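Local structure of endoglucanase (Humicola insolens, 1DYS) at residues F6-L11 with P293-N297; I66-R70 with A126-F132; L88-C93 with Q159-I163; F120-K125 with Q169-I175; E243-A247 with Q262-D266. The protein hydrolyses internal beta-1,4-glucosidic linkages of cellulose as a family 6 glycoside hydrolase, an endoglucanase that takes part in recycling plant biomass. All coordinates share one frame; numbering follows the deposited sequence.

Contact 1: F6-L11 with P293-N297; sequences FSGRTL and PFTTN
Phe294 lays its ring between Phe6 and Leu11, where the sheet of the distorted family 6 alpha/beta barrel brings its first strand, 10-11, near the loop leading to its last, 303-307. The tight half of the contact surrounds this ring. Its CG stands anti to the backbone N (chi1 158°), which carries the phenyl group away from its own loop and across to the other segment. Leu11 packs over one face by a CH-pi contact, with CB 4.1 Å from the centroid of the Phe294 ring, and Leu11 N lies above the rim of that face. At the ring edge, Phe294 CE2 comes to 3.3 Å from Arg9 O, near the ring plane. The two aromatic rings meet obliquely, their planes at 42°, with Phe6 CD2 touching Phe294 CE1 at 3.6 Å. Phe6 also reaches Ala305 and Val307 of strand 303-307 and Ile80 of strand 79-85, so its ring is buried between these strands.

Toward the solvent the packing thins. The type II turn Phe6-Arg9, closed by a backbone bond from Arg9 N to Phe6 O, brings exposed Ser7 and Gly8 to the surface, and the guanidinium of Arg9 leads away to Pro5 O. Here the segments are joined through a water that accepts from Gly8 N and also hydrogen-bonds Thr296 OG1. The methyl of Thr296 marks the border between the two halves: its CG2 rests 3.6 Å from Phe6 CB.

Contact 2: I66-R70 with A126-F132; sequences IQNAR and AASDVQF
Ala69 and Val130 bring the two backbones closest, CA to CA 7.0 Å, where helix 60-74 passes the turn that ends helix 108-126 and leads into strand 132-136. This is a helix-to-strand connection on the outside of the family 6 alpha/beta barrel. Ala127 is the first residue to leave the helix and the centre of an inverse gamma turn; a type I turn follows from Ala127 to Val130, closed by a bond from Val130 N to Ala127 O.

The buried side of the contact is apolar. Ala69 CB meets the CG1 branch of Val130 at 3.8 Å, and both side chains also touch Val81 of strand 79-85. Ile66 crosses Phe132 at about a right angle, directing CG1 to the ring edge, 3.7 Å from Phe132 CZ, while its CD1 reaches the methyl of Ala127. One face of the Phe132 ring is covered near its rim by Val130 CG1 of the same segment.

On the solvent side Arg70, extended from CG to NE, forms a salt bridge with Asp129. The carboxylate is brought round by a chi1 of 58°, which places CG between the backbone N and the carbonyl carbon. Guanidinium and carboxylate lie nearly coplanar, 23° apart, and the grip is side-on and bidentate, each oxygen using its syn lone pair. Two bonds fix the mutual rotation of the groups. Ile66 CG2 lies over one guanidinium face. Arg70 NE reaches Asp129 OD2 at 2.9 Å, while the straighter bond, 178°, joins Arg70 NH2 to Asp129 OD1 at 2.8 Å.

Contact 3: L88-C93 with Q159-I163; sequences LPDRDC and QQEAI
Gln159, on helix 150-169, extends its side chain across Leu88 to the backbone of the 88-93 loop, which carries Asp92, one of two aspartates (with Asp139) assigned to the active site. Its CB starts 4.0 Å from Leu88 CD2. CG, set beside the backbone N by a chi1 of -72°, continues along the same methyl and also comes to 3.6 Å from Pro89 O. CD moves closer to the leucine, 3.5 Å from Leu88 CD2, so the methyl packs against the amide as the two side chains cross at about a right angle. OE1 remains at the margin of that methyl contact. At the tip NE2 donates to Pro89 O over 2.9 Å with an N-H...O angle of 174°; the acceptor lies in the amide plane and the donor in the carbonyl plane. The same nitrogen has Asp90 O only 3.0 Å away and donates to a water that in turn accepts from Cys93 N.

The other branch of Leu88 fills the apolar part of the contact, where CD1 meets Ala162 CB at 3.7 Å and also touches Ile163 CG1. Leu88 to Arg91 form a type II turn, and the disulfide from Cys93 to Cys152 ties the end of the 88-93 segment to the start of helix 150-169. The Asp92 carboxylate is hydrogen-bonded to Tyr86 and Ser99.

All the touching residues are buried, and the backbone oxygen of Pro89 is met by a straight side-chain bond. A neutral amide thus joins loop to helix through one direct bond and one water bridge, consistent with a second-shell role in fixing the backbone leading to Asp92.

Contact 4: F120-K125 with Q169-I175; sequences FAQKLK and QLQASHI
Leu170 CD2 packs on Ala121, 3.7 Å from both its CA and its CB, at the apolar centre where helix 108-126 of the family 6 alpha/beta barrel meets the loop joining helix 150-169 to strand 175-180. Phe120 and Leu124 add looser contacts to the same methyl. Farther along the helix, Ile175 directs CD1 to Leu124 CB at 3.9 Å, while Leu124 itself reaches inward to Leu83 and Val134 of the barrel strands.

Polar groups border this apolar patch. His174 NE2 donates to Leu124 O over 2.8 Å; the oxygen lies in the imidazole plane and the bond is nearly straight, 171°, although the donor stands above the carbonyl plane. A chi1 of 64° turns the imidazole to the helix and leaves one face over Ile175 CG1. The bond to a carbonyl oxygen implies that NE2 carries a proton, and it engages a carbonyl in the last turn of the helix.

On the solvent side the extended chain of Lys125 runs to Gln169. Its ammonium donates to two waters, one bridging to Gln171 N and the other to Gln169 OE1, and Lys125 NZ meets Gln169 O directly at 3.0 Å, from above the carbonyl plane.

Contact 5: E243-A247 with Q262-D266; sequences ESRYA and QFIID
Phe263 and Ile265 are the two side chains that strand 262-266 of the family 6 barrel turns to helix 243-255. The helix precedes the strand and runs nearly antiparallel to it, at 159°, with the axes of the short segments 9.6 Å apart.

Gln262 faces away from the helix. Phe263 then presents one ring face to Ala247, whose CA stands 3.7 Å from the ring centroid and 11° off its normal in a CH-pi contact. The methyl leans toward the root of the ring, with Ala247 CB 3.5 Å from Phe263 CG. Tyr246 CE2 meets the ring more loosely and obliquely. Ile264 projects to the other side of the strand, where it packs on Phe6 and Val307. With Ile265 the chain returns to the helix: its CD1 lies 3.4 Å from Glu243 O and 3.7 Å from Glu243 CB, and CG2 touches that same CB. Asp266 ends the strand with its carboxylate directed to Val309 N and Ser268.

Between the segments apolar side chains do the packing, partly against helix carbonyl oxygens, but the buried Glu243 carboxylate is satisfied by Gly184, Ser218 and Asn224. Isoleucine thus packs on the aliphatic root of a glutamate whose tip joins a polar network close to Asn183, which probably binds substrate.

The five contacts are spread around one barrel. Contacts 2 and 4 lie closest, centres 11 Å apart, and share the end of helix 108-126; Phe132 N probably bonds His174 O at 2.8 Å, where strands 132-136 and 175-180 begin to pair. Contact 1 touches contact 2 through Arg9 CZ and Gln131 CG at 3.6 Å and contact 5 through Phe6 CE1 and Ile264 CG2 at 3.5 Å. Contact 3, centred about 30 Å from contact 1 across the chain's centre, contains Asp92, one of the two aspartates assigned to the active site. Contact 5 lies near the probable substrate site, the Glu243 side chain about 4 Å from that of Asn183, whereas contact 2 is remote from it.

Contact 1: F6-L11 with P293-N297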
# COMPACT_ATOMS: atom_id res chain seq x y z
N PHE A 6 19.23 20.61 15.86
CA PHE A 6 19.54 20.90 14.47
C PHE A 6 20.62 22.00 14.36
O PHE A 6 21.13 22.23 13.29
CB PHE A 6 18.30 21.35 13.72
CG PHE A 6 17.30 20.23 13.49
CD1 PHE A 6 16.33 19.93 14.44
CD2 PHE A 6 17.37 19.49 12.33
CE1 PHE A 6 15.41 18.91 14.23
CE2 PHE A 6 16.49 18.44 12.11
CZ PHE A 6 15.52 18.18 13.06
N SER A 7 20.83 22.71 15.46
CA SER A 7 21.84 23.77 15.52
C SER A 7 23.19 23.34 15.00
O SER A 7 23.85 22.39 15.45
CB SER A 7 22.00 24.22 16.98
OG SER A 7 22.28 25.62 17.05
N GLY A 8 23.66 24.02 13.95
CA GLY A 8 24.90 23.78 13.29
C GLY A 8 24.98 22.49 12.49
O GLY A 8 26.04 22.12 11.99
N ARG A 9 23.85 21.83 12.29
CA ARG A 9 23.80 20.59 11.52
C ARG A 9 23.09 20.78 10.19
O ARG A 9 22.43 21.78 9.97
CB ARG A 9 23.15 19.49 12.39
CG ARG A 9 24.05 19.06 13.52
CD ARG A 9 23.55 17.89 14.36
NE ARG A 9 24.59 17.53 15.33
CZ ARG A 9 24.47 17.55 16.65
NH1 ARG A 9 23.32 17.91 17.20
NH2 ARG A 9 25.53 17.20 17.38
N THR A 10 23.21 19.81 9.29
CA THR A 10 22.50 19.84 8.01
C THR A 10 21.55 18.63 7.97
O THR A 10 22.03 17.55 8.27
CB THR A 10 23.46 19.70 6.82
OG1 THR A 10 24.47 18.73 7.14
CG2 THR A 10 24.13 21.05 6.57
N LEU A 11 20.28 18.85 7.66
CA LEU A 11 19.37 17.69 7.52
C LEU A 11 19.84 16.84 6.35
O LEU A 11 20.14 17.26 5.24
CB LEU A 11 17.94 18.20 7.27
CG LEU A 11 16.89 17.08 7.19
CD1 LEU A 11 16.80 16.18 8.42
CD2 LEU A 11 15.54 17.72 6.84
N PRO A 293 13.67 25.26 2.04
CA PRO A 293 14.54 24.14 2.43
C PRO A 293 14.90 24.26 3.90
O PRO A 293 14.79 25.30 4.54
CB PRO A 293 15.78 24.20 1.53
CG PRO A 293 15.22 25.02 0.36
CD PRO A 293 14.31 26.06 1.01
N PHE A 294 15.42 23.14 4.45
CA PHE A 294 15.79 23.12 5.84
C PHE A 294 16.60 24.36 6.28
O PHE A 294 17.55 24.75 5.63
CB PHE A 294 16.59 21.84 6.14
CG PHE A 294 17.44 21.97 7.38
CD1 PHE A 294 16.86 21.85 8.62
CD2 PHE A 294 18.80 22.23 7.31
CE1 PHE A 294 17.62 22.00 9.77
CE2 PHE A 294 19.57 22.36 8.45
CZ PHE A 294 18.98 22.26 9.70
N THR A 295 16.19 24.85 7.46
CA THR A 295 16.91 25.95 8.10
C THR A 295 16.55 26.01 9.57
O THR A 295 15.43 25.64 9.96
CB THR A 295 16.64 27.31 7.40
OG1 THR A 295 17.47 28.29 8.09
CG2 THR A 295 15.20 27.73 7.54
N THR A 296 17.49 26.54 10.40
CA THR A 296 17.18 26.76 11.80
C THR A 296 16.88 28.25 12.02
O THR A 296 16.49 28.66 13.11
CB THR A 296 18.31 26.35 12.76
OG1 THR A 296 19.55 26.91 12.28
CG2 THR A 296 18.55 24.86 12.85
N ASN A 297 16.95 29.03 10.94
CA ASN A 297 16.61 30.48 10.98
C ASN A 297 15.09 30.58 10.84
O ASN A 297 14.53 30.90 9.78
CB ASN A 297 17.29 31.14 9.79
CG ASN A 297 18.79 31.26 9.80
OD1 ASN A 297 19.47 31.29 10.83
ND2 ASN A 297 19.39 31.37 8.60
O HOH W 1 22.25 26.14 12.55

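Contact 2: I66-R70 with A126-F132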
# COMPACT_ATOMS: atom_id res chain seq x y z
N ILE A 66 21.67 5.57 7.84
CA ILE A 66 22.88 5.58 8.69
C ILE A 66 24.12 5.49 7.83
O ILE A 66 25.12 6.16 8.14
CB ILE A 66 22.80 4.42 9.69
CG1 ILE A 66 21.81 4.75 10.79
CG2 ILE A 66 24.16 4.10 10.33
CD1 ILE A 66 21.40 3.55 11.61
N GLN A 67 24.15 4.68 6.79
CA GLN A 67 25.28 4.58 5.87
C GLN A 67 25.57 5.93 5.27
O GLN A 67 26.67 6.50 5.25
CB GLN A 67 25.03 3.53 4.78
CG GLN A 67 26.05 3.70 3.64
CD GLN A 67 26.04 2.56 2.65
OE1 GLN A 67 25.72 1.42 2.97
NE2 GLN A 67 26.42 2.84 1.41
N ASN A 68 24.49 6.57 4.75
CA ASN A 68 24.60 7.89 4.19
C ASN A 68 25.07 8.93 5.20
O ASN A 68 25.86 9.80 4.85
CB ASN A 68 23.24 8.31 3.59
CG ASN A 68 22.83 7.47 2.40
OD1 ASN A 68 23.67 6.85 1.74
ND2 ASN A 68 21.54 7.48 2.07
N ALA A 69 24.61 8.87 6.45
CA ALA A 69 25.00 9.79 7.49
C ALA A 69 26.52 9.63 7.75
O ALA A 69 27.22 10.63 7.77
CB ALA A 69 24.25 9.65 8.80
N ARG A 70 26.98 8.39 7.84
CA ARG A 70 28.41 8.15 8.08
C ARG A 70 29.28 8.56 6.91
O ARG A 70 30.40 9.04 7.13
CB ARG A 70 28.64 6.68 8.43
CG ARG A 70 27.96 6.28 9.73
CD ARG A 70 28.21 4.82 10.11
NE ARG A 70 27.84 4.68 11.53
CZ ARG A 70 27.30 3.57 12.03
NH1 ARG A 70 27.14 2.52 11.25
NH2 ARG A 70 26.97 3.57 13.33
N ALA A 126 22.55 1.56 18.37
CA ALA A 126 23.89 1.08 17.93
C ALA A 126 24.64 2.20 17.25
O ALA A 126 25.87 2.31 17.38
CB ALA A 126 23.73 -0.12 17.01
N ALA A 127 23.93 3.09 16.55
CA ALA A 127 24.61 4.17 15.82
C ALA A 127 24.71 5.41 16.68
O ALA A 127 24.21 6.50 16.37
CB ALA A 127 23.85 4.44 14.51
N SER A 128 25.43 5.31 17.80
CA SER A 128 25.62 6.37 18.78
C SER A 128 26.39 7.59 18.28
O SER A 128 26.35 8.65 18.92
CB SER A 128 26.34 5.79 20.01
OG SER A 128 27.57 5.19 19.72
N ASP A 129 27.07 7.45 17.17
CA ASP A 129 27.85 8.41 16.45
C ASP A 129 26.98 9.27 15.52
O ASP A 129 27.43 10.25 14.94
CB ASP A 129 28.89 7.71 15.57
CG ASP A 129 28.37 6.73 14.55
OD1 ASP A 129 27.48 5.90 14.87
OD2 ASP A 129 28.80 6.67 13.38
N VAL A 130 25.73 8.83 15.33
CA VAL A 130 24.84 9.60 14.44
C VAL A 130 23.75 10.33 15.19
O VAL A 130 23.13 9.79 16.11
CB VAL A 130 24.23 8.58 13.45
CG1 VAL A 130 23.24 9.23 12.49
CG2 VAL A 130 25.35 7.90 12.66
N GLN A 131 23.45 11.57 14.75
CA GLN A 131 22.34 12.26 15.41
C GLN A 131 21.02 11.99 14.67
O GLN A 131 21.07 12.09 13.43
CB GLN A 131 22.59 13.80 15.44
CG GLN A 131 23.81 14.08 16.33
CD GLN A 131 23.51 13.98 17.81
OE1 GLN A 131 22.46 14.42 18.30
NE2 GLN A 131 24.43 13.36 18.56
N PHE A 132 19.94 11.73 15.39
CA PHE A 132 18.67 11.44 14.74
C PHE A 132 17.56 12.35 15.23
O PHE A 132 17.43 12.64 16.42
CB PHE A 132 18.22 10.00 15.08
CG PHE A 132 19.10 8.90 14.57
CD1 PHE A 132 19.01 8.37 13.29
CD2 PHE A 132 20.14 8.43 15.38
CE1 PHE A 132 19.85 7.39 12.86
CE2 PHE A 132 21.01 7.46 14.92
CZ PHE A 132 20.87 6.89 13.67

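Contact 3: L88-C93 with Q159-I163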
# COMPACT_ATOMS: atom_id res chain seq x y z
N LEU A 88 1.84 2.55 13.29
CA LEU A 88 0.89 2.27 14.37
C LEU A 88 -0.17 1.26 14.00
O LEU A 88 -0.70 1.19 12.88
CB LEU A 88 0.15 3.61 14.66
CG LEU A 88 -0.51 3.77 16.03
CD1 LEU A 88 0.53 3.75 17.14
CD2 LEU A 88 -1.31 5.08 16.06
N PRO A 89 -0.51 0.40 14.94
CA PRO A 89 -1.61 -0.52 14.69
C PRO A 89 -2.88 0.30 14.51
O PRO A 89 -3.14 1.32 15.19
CB PRO A 89 -1.72 -1.44 15.92
CG PRO A 89 -0.42 -1.18 16.59
CD PRO A 89 0.07 0.23 16.26
N ASP A 90 -3.70 -0.05 13.53
CA ASP A 90 -4.92 0.66 13.17
C ASP A 90 -4.64 2.12 12.80
O ASP A 90 -5.38 3.07 13.13
CB ASP A 90 -5.95 0.62 14.31
CG ASP A 90 -6.57 -0.76 14.46
OD1 ASP A 90 -6.10 -1.68 13.75
OD2 ASP A 90 -7.50 -0.91 15.29
N ARG A 91 -3.50 2.29 12.14
CA ARG A 91 -2.98 3.56 11.64
C ARG A 91 -4.03 4.38 10.91
O ARG A 91 -4.87 3.82 10.20
CB ARG A 91 -1.87 3.22 10.63
CG ARG A 91 -0.80 4.31 10.51
CD ARG A 91 0.43 3.79 9.78
NE ARG A 91 0.17 3.56 8.34
CZ ARG A 91 1.15 3.15 7.54
NH1 ARG A 91 2.41 2.91 7.91
NH2 ARG A 91 0.81 2.96 6.24
N ASP A 92 -4.06 5.71 11.18
CA ASP A 92 -5.04 6.59 10.55
C ASP A 92 -6.46 6.06 10.76
O ASP A 92 -7.24 5.89 9.83
CB ASP A 92 -4.78 6.75 9.05
CG ASP A 92 -3.42 7.39 8.80
OD1 ASP A 92 -3.32 8.59 9.17
OD2 ASP A 92 -2.46 6.79 8.27
N CYS A 93 -6.82 5.93 12.05
CA CYS A 93 -8.07 5.21 12.35
C CYS A 93 -9.31 5.84 11.78
O CYS A 93 -10.36 5.21 11.54
CB CYS A 93 -8.19 4.96 13.87
SG CYS A 93 -8.42 6.46 14.84
N GLN A 159 -3.51 2.46 21.24
CA GLN A 159 -2.62 3.34 20.45
C GLN A 159 -1.81 4.24 21.36
O GLN A 159 -0.62 4.50 21.12
CB GLN A 159 -3.37 4.11 19.37
CG GLN A 159 -3.83 3.27 18.19
CD GLN A 159 -4.55 4.15 17.17
OE1 GLN A 159 -5.07 5.20 17.49
NE2 GLN A 159 -4.56 3.71 15.93
N GLN A 160 -2.39 4.69 22.47
CA GLN A 160 -1.64 5.50 23.43
C GLN A 160 -0.51 4.69 24.03
O GLN A 160 0.63 5.14 24.19
CB GLN A 160 -2.52 6.07 24.53
CG GLN A 160 -3.57 7.08 24.06
CD GLN A 160 -4.45 7.52 25.22
OE1 GLN A 160 -4.45 6.90 26.28
NE2 GLN A 160 -5.25 8.56 25.07
N GLU A 161 -0.80 3.42 24.36
CA GLU A 161 0.21 2.52 24.87
C GLU A 161 1.31 2.27 23.82
O GLU A 161 2.49 2.25 24.16
CB GLU A 161 -0.40 1.18 25.30
CG GLU A 161 0.65 0.17 25.74
CD GLU A 161 0.07 -1.10 26.32
OE1 GLU A 161 -1.14 -1.10 26.66
OE2 GLU A 161 0.81 -2.10 26.47
N ALA A 162 0.91 2.14 22.54
CA ALA A 162 1.91 1.95 21.50
C ALA A 162 2.88 3.12 21.38
O ALA A 162 4.09 2.92 21.27
CB ALA A 162 1.28 1.75 20.12
N ILE A 163 2.33 4.33 21.37
CA ILE A 163 3.19 5.51 21.20
C ILE A 163 4.08 5.71 22.43
O ILE A 163 5.30 5.98 22.38
CB ILE A 163 2.34 6.74 20.90
CG1 ILE A 163 1.55 6.60 19.59
CG2 ILE A 163 3.30 7.94 20.80
CD1 ILE A 163 0.69 7.81 19.24
O HOH W 2 -5.16 6.46 14.30

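Contact 4: F120-K125 with Q169-I175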
# COMPACT_ATOMS: atom_id res chain seq x y z
N PHE A 120 13.79 -0.92 15.45
CA PHE A 120 14.04 0.48 15.19
C PHE A 120 15.01 1.03 16.25
O PHE A 120 16.05 1.60 15.89
CB PHE A 120 12.73 1.27 15.23
CG PHE A 120 12.70 2.60 14.53
CD1 PHE A 120 13.52 3.66 14.89
CD2 PHE A 120 11.75 2.74 13.51
CE1 PHE A 120 13.37 4.86 14.23
CE2 PHE A 120 11.59 3.94 12.85
CZ PHE A 120 12.43 4.98 13.21
N ALA A 121 14.68 0.73 17.50
CA ALA A 121 15.52 1.24 18.60
C ALA A 121 16.91 0.64 18.59
O ALA A 121 17.87 1.36 18.89
CB ALA A 121 14.82 1.02 19.91
N GLN A 122 17.01 -0.63 18.25
CA GLN A 122 18.31 -1.31 18.22
C GLN A 122 19.24 -0.61 17.24
O GLN A 122 20.41 -0.34 17.54
CB GLN A 122 18.13 -2.78 17.80
CG GLN A 122 19.44 -3.54 17.62
CD GLN A 122 19.18 -4.95 17.12
OE1 GLN A 122 18.04 -5.44 17.04
NE2 GLN A 122 20.24 -5.67 16.76
N LYS A 123 18.72 -0.35 16.02
CA LYS A 123 19.54 0.30 15.00
C LYS A 123 19.97 1.70 15.38
O LYS A 123 21.13 2.07 15.18
CB LYS A 123 18.65 0.43 13.73
CG LYS A 123 18.56 -0.94 13.04
CD LYS A 123 17.67 -0.74 11.80
CE LYS A 123 17.27 -2.10 11.21
NZ LYS A 123 18.43 -2.86 10.71
N LEU A 124 19.09 2.48 16.01
CA LEU A 124 19.50 3.84 16.39
C LEU A 124 20.44 3.82 17.60
O LEU A 124 21.38 4.62 17.60
CB LEU A 124 18.28 4.72 16.68
CG LEU A 124 17.70 5.46 15.47
CD1 LEU A 124 17.22 4.50 14.39
CD2 LEU A 124 16.49 6.25 15.95
N LYS A 125 20.20 2.96 18.58
CA LYS A 125 21.09 2.95 19.77
C LYS A 125 22.45 2.42 19.38
O LYS A 125 23.45 2.83 19.99
CB LYS A 125 20.46 2.16 20.92
CG LYS A 125 19.29 2.89 21.57
CD LYS A 125 18.62 2.07 22.67
CE LYS A 125 17.55 2.94 23.33
NZ LYS A 125 16.77 2.22 24.34
N GLN A 169 11.24 3.42 24.33
CA GLN A 169 12.37 2.71 23.77
C GLN A 169 13.42 3.56 23.05
O GLN A 169 14.44 3.01 22.65
CB GLN A 169 11.89 1.67 22.73
CG GLN A 169 11.22 0.47 23.41
CD GLN A 169 12.33 -0.44 23.90
OE1 GLN A 169 13.23 -0.85 23.15
NE2 GLN A 169 12.34 -0.68 25.20
N LEU A 170 13.16 4.84 22.86
CA LEU A 170 14.03 5.70 22.08
C LEU A 170 14.61 6.86 22.88
O LEU A 170 14.66 8.01 22.44
CB LEU A 170 13.21 6.26 20.89
CG LEU A 170 12.84 5.13 19.91
CD1 LEU A 170 11.78 5.64 18.91
CD2 LEU A 170 14.01 4.58 19.14
N GLN A 171 14.96 6.58 24.15
CA GLN A 171 15.59 7.62 24.97
C GLN A 171 17.11 7.50 24.85
O GLN A 171 17.65 6.47 25.26
CB GLN A 171 15.18 7.42 26.42
CG GLN A 171 13.74 7.56 26.78
CD GLN A 171 13.17 8.96 26.54
OE1 GLN A 171 13.61 9.93 27.16
NE2 GLN A 171 12.20 9.03 25.66
N ALA A 172 17.78 8.48 24.28
CA ALA A 172 19.24 8.46 24.15
C ALA A 172 19.71 9.88 23.85
O ALA A 172 18.89 10.66 23.33
CB ALA A 172 19.70 7.53 23.05
N SER A 173 20.93 10.27 24.18
CA SER A 173 21.33 11.65 23.92
C SER A 173 21.46 12.00 22.44
O SER A 173 21.49 13.19 22.13
CB SER A 173 22.64 11.94 24.65
OG SER A 173 23.72 11.30 24.00
N HIS A 174 21.53 11.03 21.53
CA HIS A 174 21.69 11.28 20.11
C HIS A 174 20.37 11.06 19.35
O HIS A 174 20.33 11.20 18.14
CB HIS A 174 22.81 10.45 19.49
CG HIS A 174 22.49 8.98 19.55
ND1 HIS A 174 22.40 8.28 20.73
CD2 HIS A 174 22.24 8.10 18.56
CE1 HIS A 174 22.11 7.01 20.46
NE2 HIS A 174 21.96 6.88 19.14
N ILE A 175 19.32 10.78 20.13
CA ILE A 175 17.99 10.59 19.53
C ILE A 175 17.06 11.69 20.02
O ILE A 175 16.80 11.86 21.21
CB ILE A 175 17.39 9.23 19.92
CG1 ILE A 175 18.26 8.06 19.46
CG2 ILE A 175 15.98 9.10 19.33
CD1 ILE A 175 17.76 6.71 20.00
O HOH W 3 15.12 3.99 25.63
O HOH W 4 15.80 -0.32 23.72

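Contact 5: E243-A247 with Q262-D266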
# COMPACT_ATOMS: atom_id res chain seq x y z
N GLU A 243 1.66 27.86 10.26
CA GLU A 243 2.31 26.89 11.13
C GLU A 243 3.16 27.54 12.20
O GLU A 243 3.31 26.99 13.29
CB GLU A 243 3.03 25.86 10.27
CG GLU A 243 2.00 25.08 9.43
CD GLU A 243 1.17 24.15 10.31
OE1 GLU A 243 1.82 23.28 10.93
OE2 GLU A 243 -0.04 24.32 10.44
N SER A 244 3.73 28.72 11.90
CA SER A 244 4.49 29.44 12.91
C SER A 244 3.54 29.79 14.05
O SER A 244 3.93 29.59 15.20
CB SER A 244 5.12 30.70 12.34
OG SER A 244 5.81 31.37 13.41
N ARG A 245 2.32 30.28 13.78
CA ARG A 245 1.43 30.60 14.89
C ARG A 245 0.86 29.34 15.53
O ARG A 245 0.64 29.27 16.74
CB ARG A 245 0.33 31.60 14.52
CG ARG A 245 0.98 33.00 14.39
CD ARG A 245 -0.06 33.91 13.76
NE ARG A 245 0.02 33.84 12.29
CZ ARG A 245 -0.78 34.59 11.53
NH1 ARG A 245 -1.68 35.38 12.15
NH2 ARG A 245 -0.70 34.56 10.21
N TYR A 246 0.72 28.27 14.74
CA TYR A 246 0.25 27.01 15.37
C TYR A 246 1.27 26.54 16.41
O TYR A 246 0.85 26.20 17.52
CB TYR A 246 0.03 25.95 14.30
CG TYR A 246 -0.40 24.59 14.84
CD1 TYR A 246 -1.43 24.44 15.74
CD2 TYR A 246 0.25 23.44 14.41
CE1 TYR A 246 -1.82 23.21 16.24
CE2 TYR A 246 -0.11 22.19 14.89
CZ TYR A 246 -1.16 22.08 15.79
OH TYR A 246 -1.51 20.86 16.31
N ALA A 247 2.56 26.57 16.05
CA ALA A 247 3.64 26.16 16.93
C ALA A 247 3.66 26.96 18.23
O ALA A 247 3.77 26.40 19.33
CB ALA A 247 5.00 26.22 16.24
N GLN A 262 8.95 22.50 21.67
CA GLN A 262 9.67 22.76 20.45
C GLN A 262 9.17 22.06 19.19
O GLN A 262 8.90 20.88 19.25
CB GLN A 262 11.17 22.47 20.60
CG GLN A 262 11.78 23.28 21.75
CD GLN A 262 11.61 24.79 21.56
OE1 GLN A 262 10.84 25.41 22.27
NE2 GLN A 262 12.28 25.38 20.58
N PHE A 263 9.08 22.81 18.08
CA PHE A 263 8.53 22.22 16.86
C PHE A 263 9.55 22.05 15.74
O PHE A 263 10.51 22.79 15.61
CB PHE A 263 7.46 23.16 16.24
CG PHE A 263 6.09 22.95 16.80
CD1 PHE A 263 5.82 23.28 18.12
CD2 PHE A 263 5.08 22.32 16.10
CE1 PHE A 263 4.60 23.06 18.68
CE2 PHE A 263 3.84 22.12 16.64
CZ PHE A 263 3.56 22.47 17.96
N ILE A 264 9.27 21.12 14.83
CA ILE A 264 9.93 21.03 13.53
C ILE A 264 8.76 21.07 12.54
O ILE A 264 7.74 20.51 12.89
CB ILE A 264 10.90 19.92 13.16
CG1 ILE A 264 10.27 18.55 13.43
CG2 ILE A 264 12.18 20.11 13.98
CD1 ILE A 264 11.20 17.37 13.27
N ILE A 265 8.83 21.89 11.49
CA ILE A 265 7.64 22.11 10.65
C ILE A 265 7.97 21.80 9.20
O ILE A 265 8.93 22.27 8.63
CB ILE A 265 7.18 23.59 10.68
CG1 ILE A 265 6.68 23.91 12.09
CG2 ILE A 265 6.04 23.84 9.69
CD1 ILE A 265 6.01 25.23 12.30
N ASP A 266 7.17 20.92 8.59
CA ASP A 266 7.42 20.48 7.22
C ASP A 266 7.06 21.64 6.29
O ASP A 266 5.99 22.23 6.48
CB ASP A 266 6.45 19.33 6.88
CG ASP A 266 6.86 18.51 5.67
OD1 ASP A 266 7.85 18.77 4.95
OD2 ASP A 266 6.12 17.51 5.38